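Local coordinates for 4-alpha-glucanotransferase (Aquifex aeolicus, PDB 1TZ7), which is an amylomaltase, also called D-enzyme, a single-chain protein built round an eight-stranded parallel beta/alpha barrel, at residues A[39-44]-A[90-95]; A[100-105]-A[129-134]; A[407-412]-A[436-441]; A[441-446]-A[495-500]. One frame throughout, in Å; residues are numbered along the deposited sequence.

Contact 1 (A[39-44]-A[90-95])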
# COMPACT_ATOMS: atom_id res chain seq x y z
N ILE A 39 -4.98 11.12 13.10
CA ILE A 39 -4.74 10.07 12.13
C ILE A 39 -4.28 8.80 12.85
O ILE A 39 -3.75 8.87 13.96
CB ILE A 39 -3.67 10.53 11.09
CG1 ILE A 39 -3.62 9.58 9.90
CG2 ILE A 39 -2.29 10.65 11.74
CD1 ILE A 39 -3.00 10.20 8.66
N GLY A 40 -4.47 7.65 12.22
CA GLY A 40 -4.01 6.39 12.78
C GLY A 40 -2.49 6.32 12.78
O GLY A 40 -1.84 6.89 11.90
N ASP A 41 -1.92 5.62 13.78
CA ASP A 41 -0.46 5.55 13.93
C ASP A 41 -0.00 4.16 14.43
O ASP A 41 -0.81 3.25 14.62
CB ASP A 41 0.05 6.67 14.86
CG ASP A 41 -0.61 6.64 16.24
OD1 ASP A 41 -0.69 5.56 16.84
OD2 ASP A 41 -1.06 7.67 16.79
N LEU A 42 1.31 4.02 14.64
CA LEU A 42 1.90 2.72 14.97
C LEU A 42 1.96 2.50 16.49
O LEU A 42 2.74 1.68 16.97
CB LEU A 42 3.31 2.62 14.37
CG LEU A 42 3.43 2.89 12.87
CD1 LEU A 42 4.88 2.83 12.42
CD2 LEU A 42 2.59 1.91 12.08
N GLY A 43 1.12 3.22 17.22
CA GLY A 43 1.13 3.17 18.67
C GLY A 43 -0.02 2.34 19.23
O GLY A 43 -0.45 1.36 18.62
N LYS A 44 -0.50 2.75 20.40
CA LYS A 44 -1.42 1.94 21.22
C LYS A 44 -2.53 1.26 20.40
O LYS A 44 -2.84 0.09 20.62
CB LYS A 44 -2.04 2.84 22.30
CG LYS A 44 -3.11 2.18 23.14
CD LYS A 44 -3.38 2.99 24.43
CE LYS A 44 -4.88 3.08 24.76
NZ LYS A 44 -5.32 1.98 25.66
N LEU A 90 2.35 8.65 10.29
CA LEU A 90 1.92 7.41 10.94
C LEU A 90 2.67 7.16 12.25
O LEU A 90 2.43 6.17 12.94
CB LEU A 90 2.12 6.22 10.01
CG LEU A 90 1.51 6.34 8.61
CD1 LEU A 90 1.81 5.09 7.80
CD2 LEU A 90 0.02 6.58 8.69
N ILE A 91 3.59 8.05 12.59
CA ILE A 91 4.39 7.89 13.80
C ILE A 91 3.56 8.21 15.04
O ILE A 91 2.79 9.18 15.06
CB ILE A 91 5.64 8.78 13.74
CG1 ILE A 91 6.66 8.20 12.76
CG2 ILE A 91 6.27 8.91 15.13
CD1 ILE A 91 7.82 9.13 12.43
N ASP A 92 3.71 7.38 16.07
CA ASP A 92 3.08 7.60 17.35
C ASP A 92 3.89 8.61 18.17
O ASP A 92 5.01 8.32 18.58
CB ASP A 92 2.96 6.28 18.12
CG ASP A 92 2.46 6.46 19.54
OD1 ASP A 92 1.72 7.43 19.80
OD2 ASP A 92 2.76 5.68 20.46
N PRO A 93 3.33 9.80 18.40
CA PRO A 93 4.05 10.87 19.10
C PRO A 93 4.19 10.63 20.61
O PRO A 93 4.98 11.31 21.26
CB PRO A 93 3.18 12.11 18.83
CG PRO A 93 1.81 11.58 18.60
CD PRO A 93 1.97 10.21 18.02
N GLU A 94 3.44 9.67 21.14
CA GLU A 94 3.50 9.36 22.57
C GLU A 94 4.80 8.64 22.94
O GLU A 94 5.21 8.65 24.10
CB GLU A 94 2.29 8.52 23.00
CG GLU A 94 1.06 9.36 23.35
CD GLU A 94 -0.16 8.51 23.68
OE1 GLU A 94 -1.28 9.07 23.73
OE2 GLU A 94 -0.00 7.29 23.89
N GLU A 95 5.45 8.01 21.96
CA GLU A 95 6.78 7.43 22.17
C GLU A 95 7.82 8.52 22.35
O GLU A 95 8.78 8.36 23.11
CB GLU A 95 7.18 6.52 21.00
CG GLU A 95 8.20 5.45 21.39
CD GLU A 95 9.02 4.93 20.21
OE1 GLU A 95 9.79 3.97 20.40
OE2 GLU A 95 8.91 5.50 19.10

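Contact 2 (A[100-105]-A[129-134])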
# COMPACT_ATOMS: atom_id res chain seq x y z
N ASP A 100 11.41 11.30 26.57
CA ASP A 100 11.79 12.65 27.03
C ASP A 100 12.34 13.52 25.89
O ASP A 100 13.29 14.28 26.08
CB ASP A 100 12.82 12.56 28.17
CG ASP A 100 12.16 12.44 29.53
OD1 ASP A 100 12.67 13.06 30.49
OD2 ASP A 100 11.14 11.76 29.74
N LEU A 101 11.73 13.40 24.71
CA LEU A 101 12.08 14.24 23.57
C LEU A 101 11.07 15.37 23.37
O LEU A 101 11.37 16.38 22.73
CB LEU A 101 12.17 13.39 22.30
CG LEU A 101 13.15 12.21 22.36
CD1 LEU A 101 12.98 11.33 21.14
CD2 LEU A 101 14.58 12.70 22.48
N ILE A 102 9.87 15.20 23.93
CA ILE A 102 8.88 16.28 23.99
C ILE A 102 8.22 16.32 25.36
O ILE A 102 8.26 15.36 26.12
CB ILE A 102 7.80 16.09 22.88
CG1 ILE A 102 7.17 14.70 22.97
CG2 ILE A 102 8.41 16.31 21.50
CD1 ILE A 102 5.81 14.61 22.31
N LYS A 103 7.60 17.46 25.67
CA LYS A 103 6.86 17.62 26.92
C LYS A 103 5.41 17.16 26.75
O LYS A 103 4.94 16.97 25.63
CB LYS A 103 6.89 19.09 27.38
CG LYS A 103 8.28 19.59 27.75
CD LYS A 103 8.24 21.02 28.29
CE LYS A 103 9.13 21.18 29.51
NZ LYS A 103 9.15 22.58 30.01
N GLU A 104 4.71 16.99 27.87
CA GLU A 104 3.33 16.50 27.84
C GLU A 104 2.38 17.51 27.19
O GLU A 104 1.38 17.12 26.58
CB GLU A 104 2.85 16.19 29.27
CG GLU A 104 1.45 15.59 29.34
CD GLU A 104 1.36 14.42 30.29
OE1 GLU A 104 1.53 14.63 31.51
OE2 GLU A 104 1.12 13.29 29.82
N ARG A 105 2.69 18.80 27.31
CA ARG A 105 1.82 19.86 26.80
C ARG A 105 1.92 19.99 25.27
O ARG A 105 1.05 20.59 24.64
CB ARG A 105 2.14 21.21 27.48
CG ARG A 105 3.45 21.85 27.01
CD ARG A 105 3.99 22.91 27.97
NE ARG A 105 5.34 23.34 27.60
CZ ARG A 105 6.09 24.15 28.34
NH1 ARG A 105 5.64 24.62 29.50
NH2 ARG A 105 7.31 24.49 27.92
N GLU A 129 10.45 17.82 14.81
CA GLU A 129 11.48 18.85 14.79
C GLU A 129 11.95 19.13 16.21
O GLU A 129 13.14 19.31 16.45
CB GLU A 129 10.94 20.14 14.16
CG GLU A 129 10.83 20.09 12.64
CD GLU A 129 12.16 20.32 11.95
OE1 GLU A 129 13.16 20.58 12.64
OE2 GLU A 129 12.21 20.22 10.70
N LYS A 130 11.00 19.15 17.14
CA LYS A 130 11.29 19.42 18.54
C LYS A 130 12.03 18.23 19.17
O LYS A 130 12.92 18.41 20.00
CB LYS A 130 9.99 19.69 19.30
CG LYS A 130 10.18 20.30 20.68
CD LYS A 130 8.90 20.96 21.19
CE LYS A 130 8.71 22.36 20.61
NZ LYS A 130 8.49 23.39 21.67
N ALA A 131 11.64 17.02 18.77
CA ALA A 131 12.25 15.81 19.30
C ALA A 131 13.70 15.67 18.83
O ALA A 131 14.56 15.21 19.58
CB ALA A 131 11.45 14.58 18.87
N PHE A 132 13.96 16.09 17.60
CA PHE A 132 15.30 16.02 17.02
C PHE A 132 16.28 16.95 17.75
O PHE A 132 17.46 16.65 17.85
CB PHE A 132 15.25 16.38 15.53
CG PHE A 132 16.58 16.27 14.84
CD1 PHE A 132 17.24 15.05 14.76
CD2 PHE A 132 17.18 17.39 14.28
CE1 PHE A 132 18.46 14.95 14.12
CE2 PHE A 132 18.40 17.30 13.65
CZ PHE A 132 19.04 16.08 13.57
N LYS A 133 15.76 18.08 18.26
CA LYS A 133 16.58 19.02 19.03
C LYS A 133 17.03 18.41 20.35
O LYS A 133 18.18 18.57 20.76
CB LYS A 133 15.81 20.31 19.30
CG LYS A 133 15.46 21.11 18.05
CD LYS A 133 15.08 22.56 18.39
CE LYS A 133 15.50 23.52 17.29
NZ LYS A 133 14.65 23.38 16.08
N ASN A 134 16.11 17.72 21.02
CA ASN A 134 16.39 17.11 22.32
C ASN A 134 16.97 15.70 22.17
O ASN A 134 16.80 14.85 23.04
CB ASN A 134 15.12 17.05 23.17
CG ASN A 134 14.53 18.41 23.43
OD1 ASN A 134 13.44 18.73 22.95
ND2 ASN A 134 15.24 19.23 24.18

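Contact 3 (A[407-412]-A[436-441])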
# COMPACT_ATOMS: atom_id res chain seq x y z
N PRO A 407 -16.35 0.55 -3.16
CA PRO A 407 -17.30 0.81 -2.08
C PRO A 407 -17.37 -0.41 -1.17
O PRO A 407 -17.25 -1.53 -1.67
CB PRO A 407 -18.64 1.05 -2.81
CG PRO A 407 -18.45 0.56 -4.20
CD PRO A 407 -17.00 0.50 -4.48
N PRO A 408 -17.54 -0.22 0.13
CA PRO A 408 -17.83 -1.34 1.02
C PRO A 408 -19.08 -2.06 0.58
O PRO A 408 -19.95 -1.45 -0.05
CB PRO A 408 -18.03 -0.66 2.39
CG PRO A 408 -17.31 0.64 2.28
CD PRO A 408 -17.47 1.07 0.85
N ILE A 409 -19.17 -3.35 0.88
CA ILE A 409 -20.26 -4.21 0.39
C ILE A 409 -21.65 -3.58 0.58
O ILE A 409 -22.50 -3.68 -0.30
CB ILE A 409 -20.19 -5.59 1.09
CG1 ILE A 409 -19.05 -6.43 0.51
CG2 ILE A 409 -21.54 -6.34 0.95
CD1 ILE A 409 -19.18 -6.71 -1.00
N ARG A 410 -21.87 -2.94 1.72
CA ARG A 410 -23.20 -2.41 2.04
C ARG A 410 -23.57 -1.24 1.12
O ARG A 410 -24.72 -1.10 0.73
CB ARG A 410 -23.27 -1.96 3.51
CG ARG A 410 -24.68 -1.54 3.97
CD ARG A 410 -24.79 -1.30 5.48
NE ARG A 410 -26.18 -1.13 5.91
CZ ARG A 410 -26.56 -0.95 7.17
NH1 ARG A 410 -25.66 -0.93 8.14
NH2 ARG A 410 -27.84 -0.81 7.47
N GLY A 411 -22.59 -0.41 0.78
CA GLY A 411 -22.80 0.71 -0.13
C GLY A 411 -22.88 0.26 -1.58
O GLY A 411 -23.62 0.83 -2.38
N TRP A 412 -22.11 -0.76 -1.92
CA TRP A 412 -22.18 -1.40 -3.22
C TRP A 412 -23.57 -1.99 -3.45
O TRP A 412 -24.16 -1.84 -4.53
CB TRP A 412 -21.10 -2.49 -3.32
CG TRP A 412 -21.35 -3.53 -4.36
CD1 TRP A 412 -21.07 -3.44 -5.70
CD2 TRP A 412 -21.90 -4.84 -4.16
NE1 TRP A 412 -21.42 -4.61 -6.34
CE2 TRP A 412 -21.93 -5.49 -5.41
CE3 TRP A 412 -22.38 -5.54 -3.04
CZ2 TRP A 412 -22.43 -6.79 -5.58
CZ3 TRP A 412 -22.87 -6.83 -3.20
CH2 TRP A 412 -22.88 -7.44 -4.46
N LYS A 436 -28.15 -7.21 6.11
CA LYS A 436 -27.65 -8.57 6.35
C LYS A 436 -26.69 -9.04 5.24
O LYS A 436 -26.13 -10.13 5.32
CB LYS A 436 -28.82 -9.56 6.46
CG LYS A 436 -29.61 -9.43 7.74
CD LYS A 436 -28.88 -10.07 8.92
CE LYS A 436 -29.81 -10.28 10.11
NZ LYS A 436 -30.50 -11.60 10.06
N VAL A 437 -26.51 -8.21 4.21
CA VAL A 437 -25.73 -8.60 3.03
C VAL A 437 -24.27 -8.85 3.37
O VAL A 437 -23.66 -9.80 2.90
CB VAL A 437 -25.81 -7.53 1.91
CG1 VAL A 437 -24.85 -7.88 0.76
CG2 VAL A 437 -27.23 -7.41 1.40
N ASN A 438 -23.70 -7.98 4.20
CA ASN A 438 -22.29 -8.11 4.61
C ASN A 438 -22.02 -9.47 5.23
O ASN A 438 -21.06 -10.13 4.88
CB ASN A 438 -21.92 -7.01 5.61
CG ASN A 438 -21.14 -5.88 4.97
OD1 ASN A 438 -20.14 -6.10 4.30
ND2 ASN A 438 -21.61 -4.67 5.17
N GLU A 439 -22.88 -9.88 6.15
CA GLU A 439 -22.71 -11.16 6.83
C GLU A 439 -22.77 -12.32 5.83
O GLU A 439 -21.97 -13.25 5.90
CB GLU A 439 -23.80 -11.34 7.88
CG GLU A 439 -23.65 -12.58 8.74
CD GLU A 439 -24.83 -12.80 9.67
OE1 GLU A 439 -25.10 -13.97 10.00
OE2 GLU A 439 -25.47 -11.81 10.06
N GLU A 440 -23.72 -12.26 4.90
CA GLU A 440 -23.93 -13.34 3.93
C GLU A 440 -22.73 -13.49 3.02
O GLU A 440 -22.34 -14.62 2.67
CB GLU A 440 -25.20 -13.08 3.10
CG GLU A 440 -26.27 -14.15 3.24
CD GLU A 440 -26.62 -14.43 4.68
OE1 GLU A 440 -26.15 -15.46 5.21
OE2 GLU A 440 -27.37 -13.64 5.28
N LEU A 441 -22.13 -12.37 2.64
CA LEU A 441 -21.01 -12.38 1.70
C LEU A 441 -19.71 -12.70 2.40
O LEU A 441 -18.81 -13.28 1.81
CB LEU A 441 -20.90 -11.03 0.97
CG LEU A 441 -22.08 -10.68 0.04
CD1 LEU A 441 -21.64 -9.71 -1.04
CD2 LEU A 441 -22.68 -11.92 -0.58
O HOH W 1 -19.91 -2.84 3.94

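Contact 4 (A[441-446]-A[495-500])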
# COMPACT_ATOMS: atom_id res chain seq x y z
N LEU A 441 -22.13 -12.37 2.64
CA LEU A 441 -21.01 -12.38 1.70
C LEU A 441 -19.71 -12.70 2.40
O LEU A 441 -18.81 -13.28 1.81
CB LEU A 441 -20.90 -11.03 0.97
CG LEU A 441 -22.08 -10.68 0.04
CD1 LEU A 441 -21.64 -9.71 -1.04
CD2 LEU A 441 -22.68 -11.92 -0.58
N ILE A 442 -19.61 -12.33 3.68
CA ILE A 442 -18.49 -12.76 4.50
C ILE A 442 -18.47 -14.29 4.60
O ILE A 442 -17.44 -14.91 4.43
CB ILE A 442 -18.56 -12.12 5.90
CG1 ILE A 442 -18.11 -10.65 5.84
CG2 ILE A 442 -17.68 -12.89 6.89
CD1 ILE A 442 -18.57 -9.82 7.03
N ARG A 443 -19.64 -14.88 4.86
CA ARG A 443 -19.76 -16.34 4.93
C ARG A 443 -19.32 -17.01 3.62
O ARG A 443 -18.64 -18.01 3.64
CB ARG A 443 -21.19 -16.74 5.24
CG ARG A 443 -21.59 -16.56 6.69
CD ARG A 443 -23.02 -16.96 6.99
NE ARG A 443 -23.43 -16.59 8.34
CZ ARG A 443 -23.33 -17.37 9.41
NH1 ARG A 443 -22.82 -18.59 9.30
NH2 ARG A 443 -23.73 -16.93 10.60
N LEU A 444 -19.73 -16.42 2.49
CA LEU A 444 -19.38 -16.97 1.16
C LEU A 444 -17.86 -16.94 0.94
O LEU A 444 -17.28 -17.87 0.39
CB LEU A 444 -20.09 -16.16 0.06
CG LEU A 444 -21.27 -16.80 -0.70
CD1 LEU A 444 -21.87 -17.98 0.02
CD2 LEU A 444 -22.33 -15.76 -0.98
N VAL A 445 -17.23 -15.85 1.36
CA VAL A 445 -15.79 -15.72 1.24
C VAL A 445 -15.07 -16.74 2.16
O VAL A 445 -14.11 -17.38 1.76
CB VAL A 445 -15.34 -14.28 1.57
CG1 VAL A 445 -13.83 -14.21 1.78
CG2 VAL A 445 -15.76 -13.33 0.46
N LEU A 446 -15.57 -16.89 3.39
CA LEU A 446 -14.95 -17.76 4.38
C LEU A 446 -15.11 -19.24 4.04
O LEU A 446 -14.22 -20.04 4.30
CB LEU A 446 -15.52 -17.49 5.78
CG LEU A 446 -15.26 -16.10 6.39
CD1 LEU A 446 -15.96 -15.97 7.74
CD2 LEU A 446 -13.79 -15.83 6.53
N LYS A 495 -15.39 -14.14 15.52
CA LYS A 495 -14.64 -15.30 16.05
C LYS A 495 -15.39 -16.59 15.77
O LYS A 495 -14.81 -17.57 15.30
CB LYS A 495 -14.40 -15.14 17.56
CG LYS A 495 -13.57 -16.26 18.18
CD LYS A 495 -13.33 -16.01 19.68
CE LYS A 495 -12.47 -17.11 20.30
NZ LYS A 495 -12.68 -17.22 21.77
N LYS A 496 -16.69 -16.59 16.08
CA LYS A 496 -17.55 -17.75 15.82
C LYS A 496 -17.50 -18.14 14.35
O LYS A 496 -17.40 -19.32 14.02
CB LYS A 496 -18.99 -17.43 16.23
CG LYS A 496 -19.90 -18.65 16.27
CD LYS A 496 -20.64 -18.73 17.60
CE LYS A 496 -21.46 -20.00 17.70
NZ LYS A 496 -20.63 -21.18 18.07
N LEU A 497 -17.59 -17.15 13.47
CA LEU A 497 -17.62 -17.40 12.02
C LEU A 497 -16.32 -18.03 11.53
O LEU A 497 -16.35 -18.98 10.75
CB LEU A 497 -17.88 -16.10 11.26
CG LEU A 497 -19.24 -15.95 10.58
CD1 LEU A 497 -20.37 -16.34 11.51
CD2 LEU A 497 -19.42 -14.53 10.10
N LEU A 498 -15.19 -17.50 11.99
CA LEU A 498 -13.89 -18.03 11.60
C LEU A 498 -13.77 -19.51 11.99
O LEU A 498 -13.27 -20.31 11.22
CB LEU A 498 -12.75 -17.23 12.26
CG LEU A 498 -12.54 -15.79 11.78
CD1 LEU A 498 -11.21 -15.26 12.29
CD2 LEU A 498 -12.61 -15.67 10.26
N GLY A 499 -14.26 -19.85 13.18
CA GLY A 499 -14.20 -21.22 13.68
C GLY A 499 -15.12 -22.15 12.89
O GLY A 499 -14.75 -23.28 12.60
N ILE A 500 -16.31 -21.66 12.55
CA ILE A 500 -17.28 -22.44 11.78
C ILE A 500 -16.72 -22.85 10.42
O ILE A 500 -16.95 -23.97 9.96
CB ILE A 500 -18.60 -21.62 11.60
CG1 ILE A 500 -19.37 -21.56 12.91
CG2 ILE A 500 -19.48 -22.24 10.52
CD1 ILE A 500 -20.38 -20.41 12.98

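Contact 1 (A[39-44]-A[90-95])
Leu42 N gives one backbone hydrogen bond to Leu90 O (3.0 Å), where the two loops come closest and Asp41 CA lies 4.3 Å from Leu90 CA. The bond is bent, with an angle of 134° at the hydrogen. An Asx turn shapes the 39-44 side: Asp41 OD1 accepts from Gly43 N (3.0 Å), on its anti side. The Asp41 CG atom lies between its own N and carbonyl carbon (chi1 57°), which folds the carboxylate back to meet this N-H. Asp41 CB then rests on Leu90 O at 3.1 Å. On the other loop, Asp92 caps the start of helix 94-98. Its OD1 takes Glu94 N from above the carboxylate plane. The two aspartates lie close, with their planes 26° apart and Asp41 OD2 4.1 Å from Asp92 OD1. These like charges would probably raise the proton affinity of one or both groups. Gln208 of helix 192-218 binds Asp92 N, and Ser35 OG binds Asp41 N. Gly43 is itself the N-cap of helix 44-56, so the contact joins the starts of two helices. The Asp92 carboxylate lies against that cap, with OD2 3.5 Å from Gly43 CA.

Contact 2 (A[100-105]-A[129-134])
Leu101 and Ala131 make the tight part of this contact. Leu101 CB meets Ala131 CB at 3.7 Å, and Leu101 CA is only 4.6 Å from Ala131 CA. The Leu101 carbonyl oxygen also faces the helix. Leu101 O receives a CA-H...O contact from Ala131 CA at 3.6 Å, with an angle of 158° at the hydrogen. Leu101 CG stands beside its own backbone N, opposite the carbonyl carbon (chi1 -57°). This carries the CD2 methyl to the end of the helix, where it lies beside the carbonyl oxygens of Asn134 and Ala131. Ile102 adds a looser apolar touch, Ile102 CG2 to Ala131 CB at 4.4 Å. Leu96 of helix 94-98 packs against Leu101, Ile102 and Ala131.

The other side is open to solvent. Lys130 starts toward the loop, with Lys130 CB 4.3 Å from Ile102 CG2, but its chain then leads away. Lys130 NZ stays 6.5 Å from Arg105 NH2, two like charges not in contact. Asn134 is exposed too, but Asn134 CB still lies 3.8 Å from Leu101 O.

Helix 94-98 ends in a Schellman motif with Asp100, at positive phi, as the C-prime residue. The arrangement is that of a loop leaving such a helix end and packing across the last turn of the next helix, 117-133.

Contact 3 (A[407-412]-A[436-441])
Asn438 ND2 is held by two acceptors, a water and Asn462 OD1. The water bond is 2.8 Å long. The same water accepts from Arg410 N at 3.0 Å, so it bridges the first turns of helices 409-414 and 437-447. Chi1 of Asn438 is -101°, away from a staggered value, and it brings the amide to the other helix. Asn438 ND2 lies 3.6 Å from Arg410 CB, while Asn438 OD1 rests on Ile409 CB at 3.3 Å. The rest of the contact is apolar. The branches of Ile409 part: CG2 meets Val437 CG1 (3.7 Å) and CD1 meets Leu441 CD1 (3.9 Å). Leu441 CD1 also reaches Trp412 CZ3 at 3.8 Å. One methyl thus touches both the isoleucine and the indole; the leucine and tryptophan side chains cross at about a right angle. The polar ends have partners elsewhere: Arg410 NH1 bonds Asn462 O, NH2 forms a salt bridge with Glu434, and Trp412 NE1 bonds Tyr382 OH. The two helices both lie in the connection between the neighbouring parallel strands 397-400 and 452-456. The contact is thus helix packing within a beta-alpha-beta connection of a beta/alpha barrel.

Contact 4 (A[441-446]-A[495-500])
Leu497 divides its two methyl groups between Arg443 and Ile442. The helix segments 441-446 and 495-500 run in roughly the same direction, at 34°, and the axes of these short segments approach to 10.3 Å. Leu497 has a chi1 of -110°, well off a staggered value. This conformation sends CD1 to the arginine, and Leu497 CD2 touches Ile442 CG2 at 4.0 Å. Arg443 runs extended from CG to NE, then twists about the last bond before the guanidinium (chi4 -92°). The flat group is thereby laid with one face over the methyl, near its rim, and Arg443 NH2 is 3.5 Å from Leu497 CD1.

Leu446 also serves two partners. Leu446 CD1 packs on Leu497 CB at 4.0 Å, crossing that side chain at about a right angle. Leu446 CD2 meets Leu498 CD2 at 3.9 Å. Leu498 sets out away from the facing helix, but its CG bends the end back, so the methyl still arrives. Behind, Ile442 and Leu446 pack on strand 452-456 of the barrel. Arg443 NH1 bonds Tyr501 OH, and NH2 has a long, weak ion pair with Glu439.

No hydrogen bond joins the two segments. The contact is therefore held by apolar packing, and the arginine joins it through a face, which leaves its N-H groups for partners such as Tyr501.

Overall arrangement
The contacts form two pairs well separated in space. Contacts 1 and 2 have centres 15 Å apart and touch, with Pro93 O 3.6 Å from Ile102 CD1. Helix 94-98 begins in contact 1 and ends at contact 2. Contacts 3 and 4 have centres 14 Å apart. They share Leu441, and helix 437-447 carries one side of each. The gap between the pairs is wide: contacts 1 and 3 have nearest atoms about 18 Å apart, and the centres of contacts 2 and 4 are 46 Å apart. A bound MPD, probably from the crystallisation liquor, lies about 4 Å from the Arg443 side chain of contact 4.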